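Hypothetical protein (Bacteroides eggerthii, PDB 4JGL) is of unknown function but adopts a streptavidin-like beta fold with two extra alpha helices and carries bound calcium in the crystal. Local coordinates at residues 43-48 against 56-61; 66-71 against 107-112; 79-84 against 112-117; 83-88 against 101-106. One frame throughout, in Å; residues are numbered along the deposited sequence.

All four contacts involve one curled antiparallel sheet; contact 2 joins it to a loop. Contact 1 closes the hairpin of strands 44-49 and 54-61, and contact 4 the hairpin of strands 78-92 and 96-103. Contact 3 pairs strand 112-116 with the first half of strand 78-92. Segments 79-84 and 83-88 overlap at Pro-83 and Gly-84, although the centres of contacts 3 and 4 lie about 16 Å apart. Contact 2 ties the loop between strands 96-103 and 112-116 back to strand 64-75. Its centre is about 7 Å from that of contact 4, about 10 Å from contact 3 and about 11 Å from contact 1. Phe-112 is common to contacts 2 and 3. A calcium ion is bound just beyond contact 3 by Thr-117 with Cys-120 and Ser-123.

Contact 1: residues 43-48 against 56-61; sequences PDYGYL and LKMHDI
Asp-44 clasps both Lys-57 and His-59 across an antiparallel beta hairpin of the streptavidin-like sheet. Its two carboxylate oxygens divide the work. Asp-44 OD1 takes the ND1-H of His-59 at 2.7 Å on its syn lone pair, in the imidazole plane and nearly straight (167°). Asp-44 OD2 forms a salt bridge with Lys-57 NZ at 2.7 Å, using its anti lone pair. The lysine chain runs extended and then bends at its last torsion (chi4 -74°), which turns NZ to the carboxylate. Tyr-136 adds a cation-pi contact to this lysine. The carboxylate and imidazole planes are 60° apart. A water also donates to Asp-44 OD1 and Pro-43 O and accepts from Asp-60 N.

Tyr-45 pairs with Met-58, and Tyr-47 with Leu-56, through two backbone bonds each. On the face of Tyr-45, Tyr-47, Leu-56 and Met-58 the side chains meet helix 142-153. There Glu-149 satisfies the hydroxyl of Tyr-47. The selenomethionine side chain of Met-58 packs near the Tyr-45 ring. A second water links Tyr-45 to Asp-60, lying 3.2 Å from Tyr-45 OH and donating to Asp-60 OD2 at 2.6 Å.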
loop_
_atom_site.group_PDB
_atom_site.type_symbol
_atom_site.label_atom_id
_atom_site.label_comp_id
_atom_site.label_asym_id
_atom_site.label_seq_id
_atom_site.Cartn_x
_atom_site.Cartn_y
_atom_site.Cartn_z
ATOM N N PRO A 43 5.651 -8.862 5.215
ATOM C CA PRO A 43 5.080 -8.029 4.201
ATOM C C PRO A 43 4.610 -6.646 4.691
ATOM O O PRO A 43 4.247 -6.442 5.831
ATOM C CB PRO A 43 3.866 -8.832 3.779
ATOM C CG PRO A 43 3.404 -9.487 5.060
ATOM C CD PRO A 43 4.651 -9.740 5.859
ATOM N N ASP A 44 4.683 -5.700 3.787
ATOM C CA ASP A 44 3.854 -4.517 3.873
ATOM C C ASP A 44 2.503 -4.866 3.255
ATOM O O ASP A 44 2.292 -5.993 2.805
ATOM C CB ASP A 44 4.540 -3.375 3.138
ATOM C CG ASP A 44 5.495 -2.596 4.034
ATOM O OD1 ASP A 44 5.778 -3.058 5.172
ATOM O OD2 ASP A 44 5.952 -1.527 3.593
ATOM N N TYR A 45 1.600 -3.902 3.224
ATOM C CA TYR A 45 0.256 -4.148 2.757
ATOM C C TYR A 45 -0.106 -3.093 1.739
ATOM O O TYR A 45 0.180 -1.904 1.949
ATOM C CB TYR A 45 -0.732 -4.077 3.934
ATOM C CG TYR A 45 -0.337 -4.962 5.079
ATOM C CD1 TYR A 45 0.575 -4.544 6.044
ATOM C CD2 TYR A 45 -0.806 -6.246 5.142
ATOM C CE1 TYR A 45 0.950 -5.373 7.084
ATOM C CE2 TYR A 45 -0.450 -7.103 6.181
ATOM C CZ TYR A 45 0.440 -6.670 7.127
ATOM O OH TYR A 45 0.811 -7.496 8.168
ATOM N N GLY A 46 -0.774 -3.497 0.676
ATOM C CA GLY A 46 -1.243 -2.573 -0.309
ATOM C C GLY A 46 -2.741 -2.574 -0.502
ATOM O O GLY A 46 -3.399 -3.585 -0.291
ATOM N N TYR A 47 -3.252 -1.460 -1.014
ATOM C CA TYR A 47 -4.683 -1.312 -1.250
ATOM C C TYR A 47 -4.894 -0.450 -2.471
ATOM O O TYR A 47 -4.528 0.723 -2.460
ATOM C CB TYR A 47 -5.348 -0.691 -0.021
ATOM C CG TYR A 47 -6.844 -0.764 0.059
ATOM C CD1 TYR A 47 -7.512 -1.954 0.245
ATOM C CD2 TYR A 47 -7.605 0.374 0.028
ATOM C CE1 TYR A 47 -8.890 -1.996 0.385
ATOM C CE2 TYR A 47 -8.972 0.333 0.143
ATOM C CZ TYR A 47 -9.611 -0.839 0.335
ATOM O OH TYR A 47 -10.989 -0.835 0.457
ATOM N N LEU A 48 -5.438 -1.045 -3.517
ATOM C CA LEU A 48 -5.694 -0.335 -4.770
ATOM C C LEU A 48 -7.154 0.101 -4.801
ATOM O O LEU A 48 -8.039 -0.719 -4.568
ATOM C CB LEU A 48 -5.372 -1.215 -5.978
ATOM C CG LEU A 48 -5.359 -0.538 -7.339
ATOM C CD1 LEU A 48 -4.108 0.282 -7.489
ATOM C CD2 LEU A 48 -5.456 -1.583 -8.442
ATOM N N LEU A 56 -2.630 2.687 -1.740
ATOM C CA LEU A 56 -2.101 2.863 -0.403
ATOM C C LEU A 56 -1.119 1.764 -0.066
ATOM O O LEU A 56 -1.336 0.612 -0.401
ATOM C CB LEU A 56 -3.230 2.903 0.627
ATOM C CG LEU A 56 -4.015 4.209 0.716
ATOM C CD1 LEU A 56 -4.714 4.508 -0.602
ATOM C CD2 LEU A 56 -5.001 4.157 1.890
ATOM N N LYS A 57 -0.031 2.139 0.595
ATOM C CA LYS A 57 0.978 1.188 1.044
ATOM C C LYS A 57 1.212 1.395 2.526
ATOM O O LYS A 57 1.568 2.505 2.951
ATOM C CB LYS A 57 2.278 1.381 0.266
ATOM C CG LYS A 57 3.386 0.449 0.736
ATOM C CD LYS A 57 4.555 0.463 -0.228
ATOM C CE LYS A 57 5.617 -0.563 0.170
ATOM N NZ LYS A 57 6.361 -0.088 1.361
HETATM N N MSE A 58 1.026 0.337 3.309
HETATM C CA MSE A 58 1.111 0.383 4.768
HETATM C C MSE A 58 2.249 -0.455 5.294
HETATM O O MSE A 58 2.431 -1.600 4.876
HETATM C CB MSE A 58 -0.198 -0.118 5.334
HETATM C CG MSE A 58 -0.268 -0.144 6.851
HETATM SE SE MSE A 58 -2.034 -0.248 7.546
HETATM C CE MSE A 58 -1.845 -1.798 7.383
ATOM N N HIS A 59 2.973 0.129 6.233
ATOM C CA HIS A 59 4.073 -0.506 6.942
ATOM C C HIS A 59 3.793 -0.462 8.432
ATOM O O HIS A 59 3.406 0.567 8.976
ATOM C CB HIS A 59 5.371 0.241 6.634
ATOM C CG HIS A 59 6.589 -0.327 7.275
ATOM N ND1 HIS A 59 7.114 -1.536 6.916
ATOM C CD2 HIS A 59 7.406 0.168 8.229
ATOM C CE1 HIS A 59 8.193 -1.782 7.645
ATOM N NE2 HIS A 59 8.393 -0.758 8.453
ATOM N N ASP A 60 3.993 -1.599 9.086
ATOM C CA ASP A 60 3.778 -1.757 10.531
ATOM C C ASP A 60 5.121 -1.660 11.288
ATOM O O ASP A 60 6.072 -2.371 10.967
ATOM C CB ASP A 60 3.132 -3.135 10.751
ATOM C CG ASP A 60 2.788 -3.444 12.184
ATOM O OD1 ASP A 60 3.214 -2.759 13.101
ATOM O OD2 ASP A 60 2.070 -4.452 12.379
ATOM N N ILE A 61 5.191 -0.760 12.258
ATOM C CA ILE A 61 6.306 -0.726 13.211
ATOM C C ILE A 61 5.736 -0.860 14.599
ATOM O O ILE A 61 5.152 0.074 15.144
ATOM C CB ILE A 61 7.137 0.563 13.105
ATOM C CG1 ILE A 61 7.724 0.724 11.705
ATOM C CG2 ILE A 61 8.250 0.548 14.206
ATOM C CD1 ILE A 61 8.496 2.036 11.449
HETATM O O HOH W 1 4.716 -4.045 7.597
HETATM O O HOH W 2 0.454 -5.810 10.836
#

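Contact 2: residues 66-71 against 107-112; sequences GINIYT and KNTPSF
The loop that leads from strand 96-103 into strand 112-116 folds over strand 64-75 of the curled sheet, and Tyr-70 of that strand is its main point of attachment. The hydroxyl of Tyr-70 donates to the carbonyl oxygen of Pro-110, with 2.7 Å between Tyr-70 OH and Pro-110 O. The acceptor lies at the edge of the phenol ring, in its plane. The donor in turn lies in the carbonyl plane, at a C=O...O angle of 159°. This ties the tyrosine hydroxyl to the loop backbone and probably limits the movement of both.

Phe-112 packs against the same ring as an offset edge-to-face pair. The edge of Phe-112 is turned to the face of Tyr-70, with centroids 5.8 Å apart and planes at 61°. Phe-112 CD2 reaches Tyr-70 CZ at 3.9 Å. The methyl of Thr-109 also comes near, its CG2 3.6 Å from Tyr-70 OH. A phenylalanine in place of Tyr-70 would probably leave the Pro-110 carbonyl without this donor and let the loop shift.

Thr-109 has its CG2 anti to the backbone N, which sends the methyl to Tyr-70 and Asn-68. Thr-109 OG1, the other branch, lies 2.7 Å from a water. That water donates to Asn-68 OD1, so the link between the two polar groups is indirect.

Strand 64-75 runs between strands 54-61 and 78-92. Tyr-70 touches Phe-55 of the first and Cys-81 of the second, while Ile-67 and Ile-69 pack on helix 158-165.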
loop_
_atom_site.group_PDB
_atom_site.type_symbol
_atom_site.label_atom_id
_atom_site.label_comp_id
_atom_site.label_asym_id
_atom_site.label_seq_id
_atom_site.Cartn_x
_atom_site.Cartn_y
_atom_site.Cartn_z
ATOM N N GLY A 66 2.246 3.188 9.210
ATOM C CA GLY A 66 2.671 4.261 8.330
ATOM C C GLY A 66 2.102 3.967 6.956
ATOM O O GLY A 66 2.398 2.934 6.371
ATOM N N ILE A 67 1.248 4.847 6.480
ATOM C CA ILE A 67 0.530 4.622 5.242
ATOM C C ILE A 67 0.835 5.707 4.224
ATOM O O ILE A 67 0.531 6.888 4.423
ATOM C CB ILE A 67 -0.980 4.525 5.467
ATOM C CG1 ILE A 67 -1.277 3.525 6.589
ATOM C CG2 ILE A 67 -1.679 4.128 4.155
ATOM C CD1 ILE A 67 -2.717 3.446 6.964
ATOM N N ASN A 68 1.452 5.304 3.134
ATOM C CA ASN A 68 1.621 6.212 2.010
ATOM C C ASN A 68 0.374 6.177 1.125
ATOM O O ASN A 68 -0.082 5.092 0.736
ATOM C CB ASN A 68 2.869 5.846 1.188
ATOM C CG ASN A 68 4.163 6.466 1.732
ATOM O OD1 ASN A 68 4.155 7.550 2.306
ATOM N ND2 ASN A 68 5.291 5.767 1.537
ATOM N N ILE A 69 -0.164 7.357 0.839
ATOM C CA ILE A 69 -1.236 7.523 -0.138
ATOM C C ILE A 69 -0.566 7.993 -1.414
ATOM O O ILE A 69 -0.006 9.104 -1.479
ATOM C CB ILE A 69 -2.276 8.557 0.298
ATOM C CG1 ILE A 69 -2.953 8.156 1.608
ATOM C CG2 ILE A 69 -3.336 8.701 -0.808
ATOM C CD1 ILE A 69 -3.769 9.301 2.231
ATOM N N TYR A 70 -0.562 7.119 -2.412
ATOM C CA TYR A 70 -0.100 7.407 -3.765
ATOM C C TYR A 70 -1.312 7.682 -4.628
ATOM O O TYR A 70 -2.365 7.060 -4.442
ATOM C CB TYR A 70 0.630 6.197 -4.385
ATOM C CG TYR A 70 1.979 5.872 -3.783
ATOM C CD1 TYR A 70 2.129 5.069 -2.657
ATOM C CD2 TYR A 70 3.130 6.314 -4.392
ATOM C CE1 TYR A 70 3.401 4.786 -2.162
ATOM C CE2 TYR A 70 4.363 6.042 -3.902
ATOM C CZ TYR A 70 4.514 5.296 -2.781
ATOM O OH TYR A 70 5.792 5.016 -2.302
ATOM N N THR A 71 -1.134 8.532 -5.636
ATOM C CA THR A 71 -2.071 8.568 -6.738
ATOM C C THR A 71 -1.560 7.629 -7.825
ATOM O O THR A 71 -0.358 7.410 -7.929
ATOM C CB THR A 71 -2.248 9.998 -7.271
ATOM O OG1 THR A 71 -0.983 10.512 -7.686
ATOM C CG2 THR A 71 -2.849 10.887 -6.200
ATOM N N LYS A 107 11.082 13.690 -4.166
ATOM C CA LYS A 107 12.493 13.355 -4.138
ATOM C C LYS A 107 12.800 12.260 -3.110
ATOM O O LYS A 107 13.761 11.518 -3.261
ATOM C CB LYS A 107 13.296 14.605 -3.795
ATOM C CG LYS A 107 13.165 15.737 -4.843
ATOM C CD LYS A 107 13.811 17.053 -4.382
ATOM C CE LYS A 107 13.805 18.116 -5.520
ATOM N NZ LYS A 107 12.452 18.716 -5.690
ATOM N N ASN A 108 12.029 12.199 -2.039
ATOM C CA ASN A 108 12.416 11.395 -0.872
ATOM C C ASN A 108 11.528 10.192 -0.577
ATOM O O ASN A 108 11.865 9.396 0.281
ATOM C CB ASN A 108 12.517 12.297 0.347
ATOM C CG ASN A 108 13.627 13.330 0.201
ATOM O OD1 ASN A 108 14.621 13.061 -0.441
ATOM N ND2 ASN A 108 13.442 14.494 0.780
ATOM N N THR A 109 10.387 10.096 -1.237
ATOM C CA THR A 109 9.526 8.913 -1.199
ATOM C C THR A 109 9.582 8.246 -2.568
ATOM O O THR A 109 9.379 8.929 -3.567
ATOM C CB THR A 109 8.078 9.289 -0.871
ATOM O OG1 THR A 109 8.032 9.771 0.477
ATOM C CG2 THR A 109 7.135 8.081 -0.972
ATOM N N PRO A 110 9.831 6.925 -2.632
ATOM C CA PRO A 110 9.943 6.299 -3.943
ATOM C C PRO A 110 8.616 6.249 -4.695
ATOM O O PRO A 110 7.555 6.073 -4.079
ATOM C CB PRO A 110 10.397 4.863 -3.612
ATOM C CG PRO A 110 10.092 4.628 -2.232
ATOM C CD PRO A 110 10.131 5.979 -1.542
ATOM N N SER A 111 8.681 6.454 -6.011
ATOM C CA SER A 111 7.593 6.135 -6.906
ATOM C C SER A 111 7.649 4.647 -7.218
ATOM O O SER A 111 8.672 3.984 -6.994
ATOM C CB SER A 111 7.650 6.974 -8.180
ATOM O OG SER A 111 7.522 8.354 -7.889
ATOM N N PHE A 112 6.538 4.110 -7.688
ATOM C CA PHE A 112 6.512 2.717 -8.116
ATOM C C PHE A 112 5.854 2.596 -9.479
ATOM O O PHE A 112 4.849 3.264 -9.745
ATOM C CB PHE A 112 5.688 1.844 -7.140
ATOM C CG PHE A 112 6.357 1.590 -5.814
ATOM C CD1 PHE A 112 7.399 0.684 -5.747
ATOM C CD2 PHE A 112 5.934 2.208 -4.651
ATOM C CE1 PHE A 112 8.019 0.415 -4.542
ATOM C CE2 PHE A 112 6.566 1.962 -3.458
ATOM C CZ PHE A 112 7.600 1.072 -3.399
HETATM O O HOH W 3 5.967 9.641 2.272
#

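Contact 3: residues 79-84 against 112-117; sequences IQCTPG and FTFIPT. With CA (calcium ion), chain D.
Strands 79-84 and 112-116 run antiparallel at 166°, their axes 4.7 Å apart at the closest, with Ile-79 paired to Phe-114 and Cys-81 to Phe-112 by two backbone bonds each. The shortest of the four runs from Cys-81 N to Phe-112 O at 2.8 Å, nearly along the C=O axis. The bond from Phe-112 N to Cys-81 O is longer, at 3.2 Å.

Ile-79, Cys-81, Phe-112 and Phe-114 share one face of the sheet. The thiol of Cys-81 comes to the ring edge of Phe-114, near its plane, with SG 4.0 Å from Phe-114 CD2. SG stands anti to the carbonyl carbon (chi1 -58°), which lays it alongside that edge. Beside it Ile-79 CB meets Phe-114 CB at 4.1 Å. Phe-55 and Tyr-125 add to the packing round Phe-114.

Gln-80 and Thr-113 lie side by side on the other face. A water bridges them, accepting from Gln-80 NE2 at 2.6 Å and meeting Thr-113 OG1.

Beyond the strand, Thr-117 chelates a calcium ion through O at 2.4 Å and OG1 at 2.5 Å. Three waters and the carbonyl oxygens of Cys-120 and Ser-123 complete seven ligands. One of these waters also accepts from Thr-117 N. Such an all-oxygen, seven-coordinate shell is common for calcium, and here it sits in the loop that follows this antiparallel strand pair of the streptavidin-like sheet.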
loop_
_atom_site.group_PDB
_atom_site.type_symbol
_atom_site.label_atom_id
_atom_site.label_comp_id
_atom_site.label_asym_id
_atom_site.label_seq_id
_atom_site.Cartn_x
_atom_site.Cartn_y
_atom_site.Cartn_z
ATOM N N ILE A 79 0.722 -0.307 -13.319
ATOM C CA ILE A 79 0.222 0.634 -12.345
ATOM C C ILE A 79 1.343 1.614 -12.021
ATOM O O ILE A 79 2.345 1.237 -11.411
ATOM C CB ILE A 79 -0.234 -0.057 -11.054
ATOM C CG1 ILE A 79 -1.229 -1.179 -11.323
ATOM C CG2 ILE A 79 -0.828 0.941 -10.070
ATOM C CD1 ILE A 79 -1.510 -2.045 -10.076
ATOM N N GLN A 80 1.171 2.884 -12.385
ATOM C CA GLN A 80 2.152 3.919 -12.118
ATOM C C GLN A 80 1.709 4.757 -10.922
ATOM O O GLN A 80 0.697 5.478 -11.007
ATOM C CB GLN A 80 2.291 4.857 -13.319
ATOM C CG GLN A 80 2.889 4.239 -14.532
ATOM C CD GLN A 80 3.023 5.253 -15.672
ATOM O OE1 GLN A 80 2.243 6.197 -15.778
ATOM N NE2 GLN A 80 4.008 5.050 -16.516
ATOM N N CYS A 81 2.532 4.762 -9.883
ATOM C CA CYS A 81 2.195 5.317 -8.571
ATOM C C CYS A 81 3.096 6.500 -8.228
ATOM O O CYS A 81 4.321 6.380 -8.232
ATOM C CB CYS A 81 2.342 4.257 -7.459
ATOM S SG CYS A 81 1.373 2.811 -7.676
ATOM N N THR A 82 2.479 7.640 -7.947
ATOM C CA THR A 82 3.174 8.885 -7.619
ATOM C C THR A 82 2.912 9.267 -6.156
ATOM O O THR A 82 1.780 9.258 -5.714
ATOM C CB THR A 82 2.684 10.027 -8.523
ATOM O OG1 THR A 82 2.895 9.669 -9.898
ATOM C CG2 THR A 82 3.390 11.348 -8.201
ATOM N N PRO A 83 3.964 9.574 -5.390
ATOM C CA PRO A 83 3.772 9.910 -3.992
ATOM C C PRO A 83 2.776 11.028 -3.769
ATOM O O PRO A 83 2.668 11.946 -4.597
ATOM C CB PRO A 83 5.164 10.325 -3.525
ATOM C CG PRO A 83 6.092 9.622 -4.444
ATOM C CD PRO A 83 5.389 9.520 -5.754
ATOM N N GLY A 84 2.057 10.935 -2.667
ATOM C CA GLY A 84 1.052 11.911 -2.304
ATOM C C GLY A 84 1.262 12.399 -0.888
ATOM O O GLY A 84 1.929 13.404 -0.659
ATOM N N PHE A 112 6.538 4.110 -7.688
ATOM C CA PHE A 112 6.512 2.717 -8.116
ATOM C C PHE A 112 5.854 2.596 -9.479
ATOM O O PHE A 112 4.849 3.264 -9.745
ATOM C CB PHE A 112 5.688 1.844 -7.140
ATOM C CG PHE A 112 6.357 1.590 -5.814
ATOM C CD1 PHE A 112 7.399 0.684 -5.747
ATOM C CD2 PHE A 112 5.934 2.208 -4.651
ATOM C CE1 PHE A 112 8.019 0.415 -4.542
ATOM C CE2 PHE A 112 6.566 1.962 -3.458
ATOM C CZ PHE A 112 7.600 1.072 -3.399
ATOM N N THR A 113 6.400 1.714 -10.297
ATOM C CA THR A 113 5.685 1.169 -11.457
ATOM C C THR A 113 5.555 -0.324 -11.209
ATOM O O THR A 113 6.576 -1.027 -11.111
ATOM C CB THR A 113 6.422 1.424 -12.771
ATOM O OG1 THR A 113 6.491 2.843 -12.996
ATOM C CG2 THR A 113 5.695 0.808 -13.990
ATOM N N PHE A 114 4.325 -0.800 -11.092
ATOM C CA PHE A 114 4.045 -2.211 -10.891
ATOM C C PHE A 114 3.653 -2.838 -12.224
ATOM O O PHE A 114 2.734 -2.341 -12.898
ATOM C CB PHE A 114 2.940 -2.391 -9.863
ATOM C CG PHE A 114 3.358 -2.023 -8.466
ATOM C CD1 PHE A 114 4.293 -2.799 -7.778
ATOM C CD2 PHE A 114 2.850 -0.916 -7.844
ATOM C CE1 PHE A 114 4.693 -2.452 -6.488
ATOM C CE2 PHE A 114 3.245 -0.569 -6.560
ATOM C CZ PHE A 114 4.181 -1.334 -5.902
ATOM N N ILE A 115 4.353 -3.918 -12.592
ATOM C CA ILE A 115 4.116 -4.626 -13.840
ATOM C C ILE A 115 3.612 -6.041 -13.541
ATOM O O ILE A 115 3.928 -6.615 -12.497
ATOM C CB ILE A 115 5.367 -4.684 -14.732
ATOM C CG1 ILE A 115 6.473 -5.522 -14.114
ATOM C CG2 ILE A 115 5.863 -3.271 -15.051
ATOM C CD1 ILE A 115 7.671 -5.718 -15.064
ATOM N N PRO A 116 2.800 -6.622 -14.436
ATOM C CA PRO A 116 2.306 -7.960 -14.152
ATOM C C PRO A 116 3.407 -9.011 -14.068
ATOM O O PRO A 116 4.530 -8.809 -14.548
ATOM C CB PRO A 116 1.385 -8.263 -15.337
ATOM C CG PRO A 116 0.971 -6.913 -15.822
ATOM C CD PRO A 116 2.166 -6.030 -15.623
ATOM N N THR A 117 3.049 -10.146 -13.487
ATOM C CA THR A 117 3.906 -11.324 -13.390
ATOM C C THR A 117 3.238 -12.483 -14.155
ATOM O O THR A 117 2.614 -13.353 -13.573
ATOM C CB THR A 117 4.171 -11.679 -11.927
ATOM O OG1 THR A 117 2.938 -11.854 -11.257
ATOM C CG2 THR A 117 4.981 -10.577 -11.241
HETATM CA CA CA D . 0.958 -13.244 -11.904
HETATM O O HOH W 4 6.096 3.649 -15.704
HETATM O O HOH W 5 0.260 -11.283 -13.015
HETATM O O HOH W 6 -0.039 -14.598 -13.599
HETATM O O HOH W 7 -1.296 -13.646 -11.211
#

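Contact 4: residues 83-88 against 101-106; sequences PGHFVM and IKKSSM
A classic beta bulge interrupts the strand here: Gly-84 and His-85 both face Ile-69 of the neighbouring strand. Along its other edge the same strand still pairs with 101-106. Ser-104 N donates to Gly-84 O at 2.9 Å, from 35° out of the carbonyl plane. Phe-86 and Lys-102 follow with two backbone bonds.

His-85 and Lys-103 form a non-hydrogen-bonded pair with diverging side chains, yet the lysine stem crosses the imidazole obliquely. Lys-103 CG lies over one face of the imidazole, and Lys-103 CA is 3.6 Å from His-85 CD2. The ring's ND1 bonds to the hydroxyl of Tyr-167, which helps fix its turn. An alanine in place of His-85 would probably leave the Tyr-167 hydroxyl without this partner and uncover the stem of Lys-103.

A water 2.8 Å from Ser-104 OG accepts from Gly-84 N and donates to His-85 O. A second water donates to Gly-84 O and accepts from Lys-103 NZ at 2.7 Å. At the loop end Pro-83 CB rests on Ser-104 CB at 3.9 Å. Pro-83 CD touches SE of the selenomethionine Met-106, also at 3.9 Å, the two side chains crossing at about a right angle.

At the other end Val-87 and Ile-101 lie side by side and both reach Leu-163 of helix 158-165. Strand 64-75 borders 83-88, with backbone hydrogen bonds joining Ile-67 to Val-87 and Ile-69 to His-85.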
loop_
_atom_site.group_PDB
_atom_site.type_symbol
_atom_site.label_atom_id
_atom_site.label_comp_id
_atom_site.label_asym_id
_atom_site.label_seq_id
_atom_site.Cartn_x
_atom_site.Cartn_y
_atom_site.Cartn_z
ATOM N N PRO A 83 3.964 9.574 -5.390
ATOM C CA PRO A 83 3.772 9.910 -3.992
ATOM C C PRO A 83 2.776 11.028 -3.769
ATOM O O PRO A 83 2.668 11.946 -4.597
ATOM C CB PRO A 83 5.164 10.325 -3.525
ATOM C CG PRO A 83 6.092 9.622 -4.444
ATOM C CD PRO A 83 5.389 9.520 -5.754
ATOM N N GLY A 84 2.057 10.935 -2.667
ATOM C CA GLY A 84 1.052 11.911 -2.304
ATOM C C GLY A 84 1.262 12.399 -0.888
ATOM O O GLY A 84 1.929 13.404 -0.659
ATOM N N HIS A 85 0.729 11.648 0.076
ATOM C CA HIS A 85 0.802 11.981 1.485
ATOM C C HIS A 85 1.176 10.750 2.273
ATOM O O HIS A 85 1.066 9.631 1.788
ATOM C CB HIS A 85 -0.534 12.555 1.975
ATOM C CG HIS A 85 -0.777 13.951 1.505
ATOM N ND1 HIS A 85 -1.147 14.233 0.209
ATOM C CD2 HIS A 85 -0.652 15.140 2.140
ATOM C CE1 HIS A 85 -1.247 15.548 0.071
ATOM N NE2 HIS A 85 -0.964 16.118 1.229
ATOM N N PHE A 86 1.588 10.971 3.510
ATOM C CA PHE A 86 1.932 9.934 4.471
ATOM C C PHE A 86 1.125 10.147 5.731
ATOM O O PHE A 86 1.135 11.237 6.306
ATOM C CB PHE A 86 3.426 9.998 4.778
ATOM C CG PHE A 86 3.868 8.998 5.808
ATOM C CD1 PHE A 86 3.975 7.664 5.511
ATOM C CD2 PHE A 86 4.129 9.419 7.097
ATOM C CE1 PHE A 86 4.352 6.742 6.504
ATOM C CE2 PHE A 86 4.553 8.509 8.057
ATOM C CZ PHE A 86 4.634 7.190 7.743
ATOM N N VAL A 87 0.438 9.105 6.157
ATOM C CA VAL A 87 -0.366 9.116 7.353
ATOM C C VAL A 87 0.267 8.199 8.366
ATOM O O VAL A 87 0.584 7.052 8.051
ATOM C CB VAL A 87 -1.785 8.628 7.077
ATOM C CG1 VAL A 87 -2.636 8.661 8.346
ATOM C CG2 VAL A 87 -2.433 9.451 5.970
HETATM N N MSE A 88 0.471 8.691 9.577
HETATM C CA MSE A 88 1.029 7.895 10.653
HETATM C C MSE A 88 -0.053 7.711 11.711
HETATM O O MSE A 88 -0.715 8.672 12.095
HETATM C CB MSE A 88 2.271 8.605 11.197
HETATM C CG MSE A 88 3.139 7.800 12.149
HETATM SE SE MSE A 88 4.910 8.664 12.465
HETATM C CE MSE A 88 4.310 10.114 13.609
ATOM N N ILE A 101 -0.570 13.631 9.504
ATOM C CA ILE A 101 -0.475 13.606 8.066
ATOM C C ILE A 101 0.639 14.543 7.592
ATOM O O ILE A 101 0.771 15.653 8.118
ATOM C CB ILE A 101 -1.824 13.992 7.431
ATOM C CG1 ILE A 101 -2.961 13.098 7.966
ATOM C CG2 ILE A 101 -1.734 13.972 5.929
ATOM C CD1 ILE A 101 -4.389 13.705 7.797
ATOM N N LYS A 102 1.449 14.072 6.645
ATOM C CA LYS A 102 2.545 14.831 6.037
ATOM C C LYS A 102 2.408 14.727 4.515
ATOM O O LYS A 102 2.002 13.692 3.992
ATOM C CB LYS A 102 3.921 14.252 6.436
ATOM C CG LYS A 102 4.286 14.321 7.916
ATOM C CD LYS A 102 5.177 15.520 8.222
ATOM C CE LYS A 102 6.165 15.213 9.345
ATOM N NZ LYS A 102 7.315 16.181 9.391
ATOM N N LYS A 103 2.788 15.760 3.794
ATOM C CA LYS A 103 2.925 15.685 2.347
ATOM C C LYS A 103 4.204 14.933 2.029
ATOM O O LYS A 103 5.247 15.269 2.587
ATOM C CB LYS A 103 3.008 17.100 1.757
ATOM C CG LYS A 103 2.986 17.109 0.259
ATOM C CD LYS A 103 2.865 18.528 -0.301
ATOM C CE LYS A 103 2.673 18.491 -1.808
ATOM N NZ LYS A 103 3.786 17.760 -2.496
ATOM N N SER A 104 4.145 13.952 1.135
ATOM C CA SER A 104 5.311 13.220 0.701
ATOM C C SER A 104 6.102 14.054 -0.292
ATOM O O SER A 104 5.531 14.769 -1.116
ATOM C CB SER A 104 4.916 11.921 0.003
ATOM O OG SER A 104 4.167 11.077 0.849
ATOM N N SER A 105 7.411 13.932 -0.227
ATOM C CA SER A 105 8.285 14.556 -1.207
ATOM C C SER A 105 8.477 13.639 -2.394
ATOM O O SER A 105 8.700 12.437 -2.239
ATOM C CB SER A 105 9.634 14.791 -0.562
ATOM O OG SER A 105 10.644 15.013 -1.544
HETATM N N MSE A 106 8.424 14.207 -3.595
HETATM C CA MSE A 106 8.750 13.474 -4.803
HETATM C C MSE A 106 10.199 12.981 -4.858
HETATM O O MSE A 106 10.529 12.011 -5.554
HETATM C CB MSE A 106 8.517 14.416 -5.992
HETATM C CG MSE A 106 7.087 14.720 -6.252
HETATM SE SE MSE A 106 6.078 13.217 -6.768
HETATM C CE MSE A 106 7.017 12.687 -8.420
HETATM O O HOH W 8 2.955 8.981 -0.557
HETATM O O HOH W 9 2.414 15.473 -2.466
#